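Local atomic coordinates of COBE (Pseudomonas aeruginosa, PDB entry 2W6K), a protein that probably takes part in cobalamin (vitamin B12) biosynthesis, in a role not yet defined, and belongs to the family of the CbiG C-terminal domain. Residues I16-G21 / G53-P58; L31-G36 / A124-D129; A49-K54 / S100-A105; H80-R85 / L110-G115. One frame throughout, in Å; residues are numbered along the deposited sequence. Where two conformers were deposited one is given.

Interaction 1 (I16-G21 / G53-P58); sequences IGCRRG and GKRDEP. With GOL (glycerol), chain D.
The carbonyl oxygen of Cys18 is held by the guanidinium group of Arg55. The main bond runs from Arg55 NH2 to Cys18 O at 2.7 Å and is nearly straight, with an N-H...O angle of 164°. Arg55 NH1 adds a weak bond to the same oxygen. The oxygen lies close to the guanidinium plane, so the group meets it edge-on. Arg55 can turn back to this carbonyl because its chain is bent at its second and third torsions. NH1 also forms a salt bridge with Glu57, though the place of Glu57 OE2 is less sure. The flat group therefore serves both a backbone carbonyl and an acid.

Arg20, two residues on from Cys18, runs past Arg55 in the opposite direction. Its NH2 comes to 3.4 Å from Arg55 CB, so it touches the aliphatic base of the other arginine. The two guanidinium planes are turned 72° apart.

A glycerol, probably from the crystallisation liquor, bridges the two segments. Gly21 N gives a straight bond to its O1 at 2.9 Å, and its O3 donates to Glu57 OE1 at 2.8 Å. Glycerol C1 lies over one face of the Arg55 guanidinium. Cys18 SG packs against glycerol C3 at 3.6 Å.

Glu57 is the N-cap residue of helix 58-67, and the glycerol also bonds to Gly59 N and Leu60 N. The contact thus joins the C-terminal end of strand 12-18 to the loop that leads from the neighbouring parallel strand 47-51 into helix 58-67.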
loop_
_atom_site.group_PDB
_atom_site.type_symbol
_atom_site.label_atom_id
_atom_site.label_comp_id
_atom_site.label_asym_id
_atom_site.label_seq_id
_atom_site.Cartn_x
_atom_site.Cartn_y
_atom_site.Cartn_z
ATOM N N ILE A 16 2.162 -1.730 -2.860
ATOM C CA ILE A 16 2.783 -1.856 -4.190
ATOM C C ILE A 16 3.070 -3.318 -4.486
ATOM O O ILE A 16 3.615 -4.017 -3.641
ATOM C CB ILE A 16 4.127 -1.067 -4.261
ATOM C CG1 ILE A 16 3.885 0.424 -3.991
ATOM C CG2 ILE A 16 4.822 -1.307 -5.665
ATOM C CD1 ILE A 16 5.151 1.354 -4.043
ATOM N N GLY A 17 2.733 -3.750 -5.707
ATOM C CA GLY A 17 3.078 -5.085 -6.214
ATOM C C GLY A 17 3.669 -4.852 -7.585
ATOM O O GLY A 17 3.182 -3.982 -8.327
ATOM N N CYS A 18 4.767 -5.536 -7.918
ATOM C CA CYS A 18 5.447 -5.215 -9.181
ATOM C C CYS A 18 6.248 -6.393 -9.707
ATOM O O CYS A 18 6.567 -7.308 -8.940
ATOM C CB CYS A 18 6.330 -3.962 -9.041
ATOM S SG CYS A 18 7.733 -4.144 -7.888
ATOM N N ARG A 19 6.539 -6.355 -11.007
ATOM C CA ARG A 19 7.396 -7.334 -11.668
ATOM C C ARG A 19 8.837 -7.207 -11.188
ATOM O O ARG A 19 9.267 -6.137 -10.751
ATOM C CB ARG A 19 7.339 -7.168 -13.201
ATOM C CG ARG A 19 5.930 -7.270 -13.793
ATOM C CD ARG A 19 5.425 -8.711 -13.753
ATOM N NE ARG A 19 4.295 -8.943 -14.662
ATOM C CZ ARG A 19 3.912 -10.143 -15.094
ATOM N NH1 ARG A 19 4.565 -11.241 -14.723
ATOM N NH2 ARG A 19 2.873 -10.247 -15.906
ATOM N N ARG A 20 9.565 -8.325 -11.246
ATOM C CA ARG A 20 10.987 -8.366 -10.973
ATOM C C ARG A 20 11.726 -7.293 -11.773
ATOM O O ARG A 20 11.478 -7.102 -12.982
ATOM C CB ARG A 20 11.523 -9.769 -11.293
ATOM C CG ARG A 20 12.829 -10.129 -10.664
ATOM C CD ARG A 20 12.934 -11.664 -10.593
ATOM N NE ARG A 20 13.437 -12.130 -9.297
ATOM C CZ ARG A 20 12.892 -13.094 -8.554
ATOM N NH1 ARG A 20 11.801 -13.740 -8.950
ATOM N NH2 ARG A 20 13.454 -13.413 -7.396
ATOM N N GLY A 21 12.613 -6.569 -11.097
ATOM C CA GLY A 21 13.439 -5.562 -11.749
ATOM C C GLY A 21 12.818 -4.184 -11.943
ATOM O O GLY A 21 13.472 -3.297 -12.505
ATOM N N GLY A 53 8.754 -11.999 1.045
ATOM C CA GLY A 53 8.982 -13.290 0.392
ATOM C C GLY A 53 10.441 -13.395 0.085
ATOM O O GLY A 53 11.253 -12.668 0.659
ATOM N N LYS A 54 10.797 -14.298 -0.812
ATOM C CA LYS A 54 12.223 -14.510 -0.981
ATOM C C LYS A 54 12.965 -13.655 -2.013
ATOM O O LYS A 54 14.175 -13.449 -1.870
ATOM C CB LYS A 54 12.611 -15.986 -0.909
ATOM C CG LYS A 54 12.909 -16.330 0.557
ATOM C CD LYS A 54 13.530 -17.683 0.755
ATOM C CE LYS A 54 12.582 -18.602 1.493
ATOM N NZ LYS A 54 13.242 -19.916 1.703
ATOM N N ARG A 55 12.233 -13.082 -2.972
ATOM C CA ARG A 55 12.832 -12.131 -3.933
ATOM C C ARG A 55 13.431 -10.895 -3.236
ATOM O O ARG A 55 12.842 -10.357 -2.297
ATOM C CB ARG A 55 11.810 -11.697 -4.996
ATOM C CG ARG A 55 10.608 -10.941 -4.453
ATOM C CD ARG A 55 10.432 -9.597 -5.155
ATOM N NE ARG A 55 9.815 -9.713 -6.463
ATOM C CZ ARG A 55 8.987 -8.820 -7.007
ATOM N NH1 ARG A 55 8.645 -7.698 -6.368
ATOM N NH2 ARG A 55 8.494 -9.063 -8.211
ATOM N N ASP A 56 14.592 -10.442 -3.705
ATOM C CA ASP A 56 15.184 -9.206 -3.199
ATOM C C ASP A 56 14.350 -8.042 -3.717
ATOM O O ASP A 56 13.772 -8.133 -4.792
ATOM C CB ASP A 56 16.616 -9.053 -3.706
ATOM C CG ASP A 56 17.457 -8.134 -2.828
ATOM O OD1 ASP A 56 16.934 -7.601 -1.826
ATOM O OD2 ASP A 56 18.658 -7.955 -3.133
ATOM N N GLU A 57 14.293 -6.954 -2.966
ATOM C CA GLU A 57 13.419 -5.849 -3.342
ATOM C C GLU A 57 14.156 -4.494 -3.531
ATOM O O GLU A 57 13.759 -3.506 -2.915
ATOM C CB GLU A 57 12.257 -5.713 -2.338
ATOM C CG GLU A 57 11.295 -6.932 -2.257
ATOM C CD GLU A 57 10.278 -7.003 -3.377
ATOM O OE1 GLU A 57 10.224 -6.055 -4.202
ATOM O OE2 GLU A 57 9.489 -8.002 -3.415
ATOM N N PRO A 58 15.206 -4.436 -4.398
ATOM C CA PRO A 58 15.963 -3.148 -4.463
ATOM C C PRO A 58 15.196 -1.914 -5.018
ATOM O O PRO A 58 15.378 -0.808 -4.491
ATOM C CB PRO A 58 17.187 -3.491 -5.317
ATOM C CG PRO A 58 16.785 -4.657 -6.105
ATOM C CD PRO A 58 15.759 -5.433 -5.334
HETATM C C1 GOL D . 11.903 -6.212 -7.288
HETATM O O1 GOL D . 12.693 -6.916 -8.213
HETATM C C2 GOL D . 12.024 -4.745 -7.667
HETATM O O2 GOL D . 13.374 -4.386 -7.415
HETATM C C3 GOL D . 11.117 -3.894 -6.772
HETATM O O3 GOL D . 11.624 -3.998 -5.456
#

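Interaction 2 (L31-G36 / A124-D129); sequences LERTLG and AKRSDD. With SO4 (sulfate ion), chain B.
Arg33 and Thr34 are the residues of helix 24-37 that meet Arg126 of the edge strand 119-127. Arg33 comes first. Its aliphatic base does the touching, with CB 3.9 Å from Arg126 NE and CG slightly farther. The two arginine side chains lie side by side and point the same way. Their guanidinium planes are nearly perpendicular, 84° apart, so the groups do not stack. The Arg33 chain bends at chi2 and chi3, and its charged end leads away from the strand. Arg33 NE and Arg126 NH2 remain 6.6 Å apart.

Thr34 follows, and here the backbones are nearest: its CA is 6.3 Å from Arg126 CA. Thr34 OG1 sits against the methylene chain of Arg126, 3.4 Å from both CB and CD of that residue. These are packing contacts. The hydroxyl has its hydrogen-bonding partner one helical turn back, at Leu30 O. Arg126 passes Thr34 with its chain extended from CG to NE (chi1 -180°, chi2 175°), which lays the methylenes along the helix surface. The guanidinium is then carried on to Glu37, where NH1 forms a salt bridge farther along the same helix.

Lys125, the residue before Arg126, points away from the helix. Its NZ bonds to Ser88 O and, at 2.9 Å, to O3 of a sulfate probably from the crystallisation liquor.

Strand 119-127 is the outermost strand on this edge and pairs with strand 131-138 through Arg126 and Ile133. Helix 24-37 packs on one face of that sheet. Thr34 rests on Leu135, while Leu31 reaches Ile133 and Ala14 of strand 12-18.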
loop_
_atom_site.group_PDB
_atom_site.type_symbol
_atom_site.label_atom_id
_atom_site.label_comp_id
_atom_site.label_asym_id
_atom_site.label_seq_id
_atom_site.Cartn_x
_atom_site.Cartn_y
_atom_site.Cartn_z
ATOM N N LEU A 31 3.280 5.832 -8.622
ATOM C CA LEU A 31 2.824 6.268 -7.313
ATOM C C LEU A 31 2.302 7.704 -7.402
ATOM O O LEU A 31 1.222 7.998 -6.884
ATOM C CB LEU A 31 3.965 6.184 -6.284
ATOM C CG LEU A 31 3.681 6.621 -4.834
ATOM C CD1 LEU A 31 2.536 5.804 -4.203
ATOM C CD2 LEU A 31 4.926 6.472 -4.012
ATOM N N GLU A 32 3.071 8.575 -8.053
ATOM C CA GLU A 32 2.687 9.994 -8.198
ATOM C C GLU A 32 1.362 10.128 -8.930
ATOM O O GLU A 32 0.489 10.934 -8.536
ATOM C CB GLU A 32 3.771 10.735 -8.964
ATOM C CG GLU A 32 4.882 11.208 -8.117
ATOM C CD GLU A 32 5.765 12.190 -8.882
ATOM O OE1 GLU A 32 5.925 13.340 -8.409
ATOM O OE2 GLU A 32 6.258 11.818 -9.964
ATOM N N ARG A 33 1.197 9.348 -9.994
ATOM C CA ARG A 33 -0.047 9.345 -10.755
ATOM C C ARG A 33 -1.222 8.897 -9.890
ATOM O O ARG A 33 -2.292 9.503 -9.918
ATOM C CB ARG A 33 0.078 8.439 -11.981
ATOM C CG ARG A 33 -0.134 9.154 -13.306
ATOM C CD ARG A 33 1.105 9.932 -13.719
ATOM N NE ARG A 33 1.215 11.204 -13.010
ATOM C CZ ARG A 33 2.366 11.806 -12.731
ATOM N NH1 ARG A 33 2.370 12.962 -12.081
ATOM N NH2 ARG A 33 3.512 11.253 -13.101
ATOM N N THR A 34 -1.011 7.832 -9.124
ATOM C CA THR A 34 -2.070 7.251 -8.304
ATOM C C THR A 34 -2.514 8.223 -7.203
ATOM O O THR A 34 -3.714 8.413 -6.962
ATOM C CB THR A 34 -1.607 5.911 -7.699
ATOM O OG1 THR A 34 -1.243 5.009 -8.759
ATOM C CG2 THR A 34 -2.751 5.295 -6.920
ATOM N N LEU A 35 -1.532 8.859 -6.580
ATOM C CA LEU A 35 -1.778 9.876 -5.575
ATOM C C LEU A 35 -2.546 11.053 -6.175
ATOM O O LEU A 35 -3.479 11.556 -5.553
ATOM C CB LEU A 35 -0.459 10.370 -4.977
ATOM C CG LEU A 35 0.129 9.360 -3.972
ATOM C CD1 LEU A 35 1.594 9.686 -3.747
ATOM C CD2 LEU A 35 -0.584 9.294 -2.644
ATOM N N GLY A 36 -2.140 11.476 -7.368
ATOM C CA GLY A 36 -2.773 12.630 -8.066
ATOM C C GLY A 36 -4.247 12.389 -8.308
ATOM O O GLY A 36 -5.089 13.288 -8.104
ATOM N N ALA A 124 -9.981 1.428 -6.258
ATOM C CA ALA A 124 -9.291 0.321 -6.880
ATOM C C ALA A 124 -7.831 0.674 -7.220
ATOM O O ALA A 124 -7.507 1.825 -7.531
ATOM C CB ALA A 124 -10.033 -0.082 -8.154
ATOM N N LYS A 125 -6.961 -0.327 -7.189
ATOM C CA LYS A 125 -5.540 -0.109 -7.502
ATOM C C LYS A 125 -5.392 0.432 -8.910
ATOM O O LYS A 125 -6.229 0.145 -9.791
ATOM C CB LYS A 125 -4.789 -1.418 -7.389
ATOM C CG LYS A 125 -5.074 -2.344 -8.548
ATOM C CD LYS A 125 -4.618 -3.749 -8.264
ATOM C CE LYS A 125 -4.830 -4.587 -9.492
ATOM N NZ LYS A 125 -4.810 -6.031 -9.176
ATOM N N ARG A 126 -4.340 1.220 -9.118
ATOM C CA ARG A 126 -3.942 1.668 -10.464
ATOM C C ARG A 126 -2.817 0.753 -10.959
ATOM O O ARG A 126 -1.868 0.423 -10.219
ATOM C CB ARG A 126 -3.534 3.137 -10.435
ATOM C CG ARG A 126 -3.105 3.709 -11.802
ATOM C CD ARG A 126 -2.838 5.217 -11.717
ATOM N NE ARG A 126 -2.534 5.783 -13.033
ATOM C CZ ARG A 126 -3.437 6.163 -13.937
ATOM N NH1 ARG A 126 -4.739 6.039 -13.701
ATOM N NH2 ARG A 126 -3.027 6.664 -15.105
ATOM N N SER A 127 -2.920 0.328 -12.212
ATOM C CA SER A 127 -2.028 -0.694 -12.740
ATOM C C SER A 127 -1.420 -0.284 -14.081
ATOM O O SER A 127 -2.079 0.396 -14.887
ATOM C CB SER A 127 -2.825 -1.984 -12.956
ATOM O OG SER A 127 -3.372 -2.440 -11.728
ATOM N N ASP A 128 -0.153 -0.640 -14.279
ATOM C CA ASP A 128 0.389 -0.776 -15.641
ATOM C C ASP A 128 0.882 -2.198 -15.826
ATOM O O ASP A 128 0.521 -3.097 -15.068
ATOM C CB ASP A 128 1.400 0.322 -15.995
ATOM C CG ASP A 128 2.613 0.350 -15.074
ATOM O OD1 ASP A 128 3.018 -0.714 -14.614
ATOM O OD2 ASP A 128 3.155 1.455 -14.839
ATOM N N ASP A 129 1.703 -2.448 -16.836
ATOM C CA ASP A 129 2.083 -3.825 -17.097
ATOM C C ASP A 129 3.232 -4.341 -16.181
ATOM O O ASP A 129 3.459 -5.561 -16.032
ATOM C CB ASP A 129 2.294 -3.945 -18.606
ATOM C CG ASP A 129 1.164 -3.244 -19.383
ATOM O OD1 ASP A 129 0.071 -3.836 -19.526
ATOM O OD2 ASP A 129 1.331 -2.069 -19.801
HETATM S S SO4 B . -1.202 -6.706 -7.382
HETATM O O1 SO4 B . -0.769 -6.686 -8.817
HETATM O O2 SO4 B . -0.911 -8.012 -6.809
HETATM O O3 SO4 B . -2.631 -6.469 -7.355
HETATM O O4 SO4 B . -0.485 -5.681 -6.681
#

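Interaction 3 (A49-K54 / S100-A105); sequences ASIDGK and SSVAEA. With SO4 (sulfate ion), chain B.
The end of strand 47-51 comes nearest to the first turn of helix 102-115 at Ile51 and Val102, whose CA atoms are 6.4 Å apart. This is the N-terminal turn of a helix packed on the mixed beta-sheet of an alpha/beta fold, and the same turn forms an anion site. Val102 carries the contact. Its CG1 lies anti to the backbone N (chi1 166°), and this turns the methyl into the strand. There it meets Ile51 CG2 at 3.9 Å, and the two side chains cross at about a right angle. The same methyl also touches Ser50 OG and the backbone N of Ile51. Ser50 OG is bonded to Ile16 O of the adjacent strand. Ile51 N is buried by the contact and has no partner in the model.

Ser101 is the N-cap of the helix, and its OG accepts from Glu104 N. A sulfate, probably from the crystallisation liquor, lies at the N-terminal end of the helix, where the helix dipole would favour an anion. Lys125 NZ adds a positive charge. Three groups of the turn hold the ion: Ser101 OG donates to O3 at 2.8 Å, Ala103 N donates to O4 at 2.9 Å, and Val102 N reaches O2 at 2.8 Å.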
loop_
_atom_site.group_PDB
_atom_site.type_symbol
_atom_site.label_atom_id
_atom_site.label_comp_id
_atom_site.label_asym_id
_atom_site.label_seq_id
_atom_site.Cartn_x
_atom_site.Cartn_y
_atom_site.Cartn_z
ATOM N N ALA A 49 3.954 -0.270 1.493
ATOM C CA ALA A 49 3.742 -1.647 1.962
ATOM C C ALA A 49 3.798 -2.601 0.798
ATOM O O ALA A 49 3.349 -2.267 -0.281
ATOM C CB ALA A 49 2.389 -1.790 2.657
ATOM N N SER A 50 4.345 -3.795 1.036
ATOM C CA SER A 50 4.293 -4.849 0.024
ATOM C C SER A 50 4.339 -6.196 0.708
ATOM O O SER A 50 4.205 -6.299 1.907
ATOM C CB SER A 50 5.429 -4.706 -1.020
ATOM O OG SER A 50 5.197 -5.540 -2.147
ATOM N N ILE A 51 4.430 -7.233 -0.097
ATOM C CA ILE A 51 4.478 -8.589 0.457
ATOM C C ILE A 51 5.911 -9.044 0.707
ATOM O O ILE A 51 6.832 -8.724 -0.045
ATOM C CB ILE A 51 3.721 -9.576 -0.461
ATOM C CG1 ILE A 51 3.475 -10.907 0.266
ATOM C CG2 ILE A 51 4.439 -9.784 -1.751
ATOM C CD1 ILE A 51 2.389 -11.767 -0.443
ATOM N N ASP A 52 6.093 -9.819 1.774
ATOM C CA ASP A 52 7.385 -10.338 2.097
ATOM C C ASP A 52 7.516 -11.634 1.347
ATOM O O ASP A 52 6.512 -12.294 1.030
ATOM C CB ASP A 52 7.546 -10.578 3.608
ATOM C CG ASP A 52 8.994 -10.516 4.039
ATOM O OD1 ASP A 52 9.883 -10.288 3.178
ATOM O OD2 ASP A 52 9.252 -10.679 5.234
ATOM N N GLY A 53 8.754 -11.999 1.045
ATOM C CA GLY A 53 8.982 -13.290 0.392
ATOM C C GLY A 53 10.441 -13.395 0.085
ATOM O O GLY A 53 11.253 -12.668 0.659
ATOM N N LYS A 54 10.797 -14.298 -0.812
ATOM C CA LYS A 54 12.223 -14.510 -0.981
ATOM C C LYS A 54 12.965 -13.655 -2.013
ATOM O O LYS A 54 14.175 -13.449 -1.870
ATOM C CB LYS A 54 12.611 -15.986 -0.909
ATOM C CG LYS A 54 12.909 -16.330 0.557
ATOM C CD LYS A 54 13.530 -17.683 0.755
ATOM C CE LYS A 54 12.582 -18.602 1.493
ATOM N NZ LYS A 54 13.242 -19.916 1.703
ATOM N N SER A 100 -4.882 -12.194 -3.510
ATOM C CA SER A 100 -5.485 -11.751 -4.793
ATOM C C SER A 100 -5.028 -10.373 -5.280
ATOM O O SER A 100 -5.206 -10.025 -6.440
ATOM C CB SER A 100 -7.019 -11.772 -4.712
ATOM O OG SER A 100 -7.461 -13.122 -4.561
ATOM N N SER A 101 -4.513 -9.557 -4.376
ATOM C CA SER A 101 -3.940 -8.262 -4.789
ATOM C C SER A 101 -2.961 -7.833 -3.759
ATOM O O SER A 101 -3.371 -7.477 -2.653
ATOM C CB SER A 101 -4.990 -7.160 -4.978
ATOM O OG SER A 101 -4.308 -5.929 -5.235
ATOM N N VAL A 102 -1.673 -7.873 -4.096
ATOM C CA VAL A 102 -0.632 -7.473 -3.159
ATOM C C VAL A 102 -0.792 -6.003 -2.819
ATOM O O VAL A 102 -0.679 -5.631 -1.654
ATOM C CB VAL A 102 0.792 -7.779 -3.697
ATOM C CG1 VAL A 102 1.863 -7.065 -2.880
ATOM C CG2 VAL A 102 1.004 -9.282 -3.720
ATOM N N ALA A 103 -1.019 -5.172 -3.832
ATOM C CA ALA A 103 -1.088 -3.714 -3.571
ATOM C C ALA A 103 -2.240 -3.379 -2.632
ATOM O O ALA A 103 -2.085 -2.620 -1.672
ATOM C CB ALA A 103 -1.236 -2.954 -4.879
ATOM N N GLU A 104 -3.421 -3.908 -2.930
ATOM C CA GLU A 104 -4.604 -3.585 -2.134
ATOM C C GLU A 104 -4.508 -4.179 -0.712
ATOM O O GLU A 104 -4.736 -3.484 0.278
ATOM C CB GLU A 104 -5.862 -4.054 -2.855
ATOM C CG GLU A 104 -6.084 -3.256 -4.106
ATOM C CD GLU A 104 -7.342 -3.610 -4.883
ATOM O OE1 GLU A 104 -7.989 -4.611 -4.550
ATOM O OE2 GLU A 104 -7.637 -2.865 -5.859
ATOM N N ALA A 105 -4.126 -5.444 -0.628
ATOM C CA ALA A 105 -4.024 -6.113 0.687
ATOM C C ALA A 105 -2.938 -5.525 1.543
ATOM O O ALA A 105 -3.156 -5.354 2.736
ATOM C CB ALA A 105 -3.827 -7.620 0.535
HETATM S S SO4 B . -1.202 -6.706 -7.382
HETATM O O1 SO4 B . -0.769 -6.686 -8.817
HETATM O O2 SO4 B . -0.911 -8.012 -6.809
HETATM O O3 SO4 B . -2.631 -6.469 -7.355
HETATM O O4 SO4 B . -0.485 -5.681 -6.681
#

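Interaction 4 (H80-R85 / L110-G115); sequences HDYEPR and LAERLG
The direct salt bridge is between Arg85 and Glu112. Arg85 was modelled in two conformers. In the one described, NH1 and NH2 both grip Glu112 OE2, at 3.1 and 2.8 Å. They arrive on the syn side, from the same face of the carboxylate, somewhat out of its plane. The two flat groups are inclined by 41°. OE2 also accepts from Ala119 N.

Hydrogen bonds to the Tyr82 hydroxyl form the second group. Tyr82 OH donates to Glu112 OE1 at 2.7 Å, meeting it from above the carboxylate plane. It also accepts from Arg113 NH2 at 3.0 Å, close to the guanidinium plane. NH2 donates to Ala109 O as well. The tyrosine ring lies against Leu108 and Ala109.

Water forms the third kind. A single molecule donates to Asp81 OD2 at 2.6 Å and accepts from Arg113 NH1 at 3.2 Å. Asp81 OD2 and Arg113 NH1 themselves are 4.5 Å apart, beyond a salt bridge.

These polar bonds tie the turn and 3-10 segment at 80-85 to helix 102-115. Both Glu112 oxygens are engaged, OE2 by Arg85 and Ala119 N, OE1 by the Tyr82 hydroxyl. With Arg85 in this conformer, they should limit rotation of the carboxylate and may favour its charged form.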
loop_
_atom_site.group_PDB
_atom_site.type_symbol
_atom_site.label_atom_id
_atom_site.label_comp_id
_atom_site.label_asym_id
_atom_site.label_seq_id
_atom_site.Cartn_x
_atom_site.Cartn_y
_atom_site.Cartn_z
ATOM N N HIS A 80 -3.634 -12.262 3.489
ATOM C CA HIS A 80 -4.805 -13.117 3.281
ATOM C C HIS A 80 -6.032 -12.705 4.103
ATOM O O HIS A 80 -7.177 -12.867 3.639
ATOM C CB HIS A 80 -4.454 -14.572 3.565
ATOM C CG HIS A 80 -5.632 -15.485 3.475
ATOM N ND1 HIS A 80 -6.199 -15.838 2.274
ATOM C CD2 HIS A 80 -6.370 -16.090 4.435
ATOM C CE1 HIS A 80 -7.236 -16.628 2.492
ATOM N NE2 HIS A 80 -7.363 -16.797 3.795
ATOM N N ASP A 81 -5.803 -12.186 5.313
ATOM C CA ASP A 81 -6.881 -11.677 6.165
ATOM C C ASP A 81 -7.783 -10.647 5.459
ATOM O O ASP A 81 -8.919 -10.431 5.885
ATOM C CB ASP A 81 -6.317 -11.048 7.436
ATOM C CG ASP A 81 -5.855 -12.079 8.473
ATOM O OD1 ASP A 81 -6.216 -13.273 8.367
ATOM O OD2 ASP A 81 -5.150 -11.664 9.420
ATOM N N TYR A 82 -7.276 -10.032 4.387
ATOM C CA TYR A 82 -7.956 -8.904 3.716
ATOM C C TYR A 82 -8.615 -9.289 2.381
ATOM O O TYR A 82 -9.246 -8.459 1.722
ATOM C CB TYR A 82 -6.971 -7.724 3.550
ATOM C CG TYR A 82 -6.558 -7.144 4.888
ATOM C CD1 TYR A 82 -7.304 -6.118 5.477
ATOM C CD2 TYR A 82 -5.469 -7.661 5.595
ATOM C CE1 TYR A 82 -6.968 -5.603 6.706
ATOM C CE2 TYR A 82 -5.130 -7.162 6.844
ATOM C CZ TYR A 82 -5.877 -6.122 7.385
ATOM O OH TYR A 82 -5.568 -5.582 8.615
ATOM N N GLU A 83 -8.497 -10.564 2.012
ATOM C CA GLU A 83 -9.150 -11.121 0.832
ATOM C C GLU A 83 -10.590 -10.654 0.603
ATOM O O GLU A 83 -10.941 -10.261 -0.520
ATOM C CB GLU A 83 -9.138 -12.652 0.900
ATOM C CG GLU A 83 -7.910 -13.308 0.334
ATOM C CD GLU A 83 -7.623 -12.870 -1.093
ATOM O OE1 GLU A 83 -6.486 -12.457 -1.336
ATOM O OE2 GLU A 83 -8.534 -12.938 -1.948
ATOM N N PRO A 84 -11.453 -10.750 1.642
ATOM C CA PRO A 84 -12.865 -10.388 1.480
ATOM C C PRO A 84 -13.102 -8.916 1.168
ATOM O O PRO A 84 -14.217 -8.544 0.784
ATOM C CB PRO A 84 -13.471 -10.694 2.864
ATOM C CG PRO A 84 -12.540 -11.645 3.501
ATOM C CD PRO A 84 -11.181 -11.282 2.999
ATOM N N ARG A 85 -12.063 -8.098 1.339
ATOM C CA ARG A 85 -12.201 -6.656 1.203
ATOM C C ARG A 85 -11.547 -6.112 -0.054
ATOM O O ARG A 85 -11.677 -4.944 -0.345
ATOM C CB ARG A 85 -11.636 -5.949 2.430
ATOM C CG ARG A 85 -12.396 -6.247 3.711
ATOM C CD ARG A 85 -11.573 -5.876 4.916
ATOM N NE ARG A 85 -11.488 -4.423 5.075
ATOM C CZ ARG A 85 -10.812 -3.803 6.040
ATOM N NH1 ARG A 85 -10.801 -2.479 6.090
ATOM N NH2 ARG A 85 -10.151 -4.497 6.953
ATOM N N LEU A 110 -1.102 -2.751 6.387
ATOM C CA LEU A 110 -0.192 -1.852 7.057
ATOM C C LEU A 110 -0.954 -0.695 7.708
ATOM O O LEU A 110 -0.622 -0.291 8.828
ATOM C CB LEU A 110 0.891 -1.329 6.103
ATOM C CG LEU A 110 1.970 -0.481 6.775
ATOM C CD1 LEU A 110 2.719 -1.324 7.859
ATOM C CD2 LEU A 110 2.950 0.070 5.771
ATOM N N ALA A 111 -1.957 -0.151 7.024
ATOM C CA ALA A 111 -2.694 0.992 7.592
ATOM C C ALA A 111 -3.321 0.601 8.926
ATOM O O ALA A 111 -3.248 1.358 9.899
ATOM C CB ALA A 111 -3.766 1.485 6.628
ATOM N N GLU A 112 -3.892 -0.593 8.976
ATOM C CA GLU A 112 -4.592 -1.053 10.203
ATOM C C GLU A 112 -3.623 -1.357 11.327
ATOM O O GLU A 112 -3.955 -1.128 12.496
ATOM C CB GLU A 112 -5.508 -2.248 9.914
ATOM C CG GLU A 112 -6.638 -1.877 8.969
ATOM C CD GLU A 112 -7.788 -2.868 8.949
ATOM O OE1 GLU A 112 -7.580 -4.023 9.362
ATOM O OE2 GLU A 112 -8.881 -2.469 8.477
ATOM N N ARG A 113 -2.439 -1.879 10.988
ATOM C CA ARG A 113 -1.390 -2.152 11.977
ATOM C C ARG A 113 -0.743 -0.937 12.593
ATOM O O ARG A 113 -0.506 -0.924 13.814
ATOM C CB ARG A 113 -0.312 -3.085 11.407
ATOM C CG ARG A 113 -0.813 -4.465 11.432
ATOM C CD ARG A 113 -0.167 -5.430 10.494
ATOM N NE ARG A 113 -0.855 -6.687 10.726
ATOM C CZ ARG A 113 -2.084 -6.967 10.300
ATOM N NH1 ARG A 113 -2.626 -8.130 10.613
ATOM N NH2 ARG A 113 -2.774 -6.092 9.561
ATOM N N LEU A 114 -0.428 0.062 11.766
ATOM C CA LEU A 114 0.092 1.326 12.265
ATOM C C LEU A 114 -0.988 2.130 12.967
ATOM O O LEU A 114 -0.691 2.816 13.960
ATOM C CB LEU A 114 0.726 2.167 11.139
ATOM C CG LEU A 114 1.952 1.556 10.465
ATOM C CD1 LEU A 114 2.342 2.365 9.195
ATOM C CD2 LEU A 114 3.144 1.382 11.432
ATOM N N GLY A 115 -2.220 2.062 12.458
ATOM C CA GLY A 115 -3.316 2.931 12.929
ATOM C C GLY A 115 -4.176 2.394 14.048
ATOM O O GLY A 115 -4.733 3.179 14.827
HETATM O O HOH W 1 -5.528 -9.169 9.945
#

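How the interactions relate
Interactions 1, 2 and 3 all reach the same five-stranded sheet. Interactions 1 and 3 are neighbours, with centres about 10 Å apart, and they share Gly53 and Lys54. Strands 12-18 and 47-51 pair directly, with Ile16 N 2.9 Å from Ala49 O. Interactions 2 and 3 meet at the sulfate, which Lys125 and the start of helix 102-115 hold together. Lys125 N also lies 2.9 Å from Glu104 OE2. Interaction 4 uses the later turns of that helix and joins interaction 3 where Ser100 N comes within 2.7 Å of Glu83 OE1. Interactions 2 and 4 lie on opposite sides of the chain's centre, about 19 Å apart between centres.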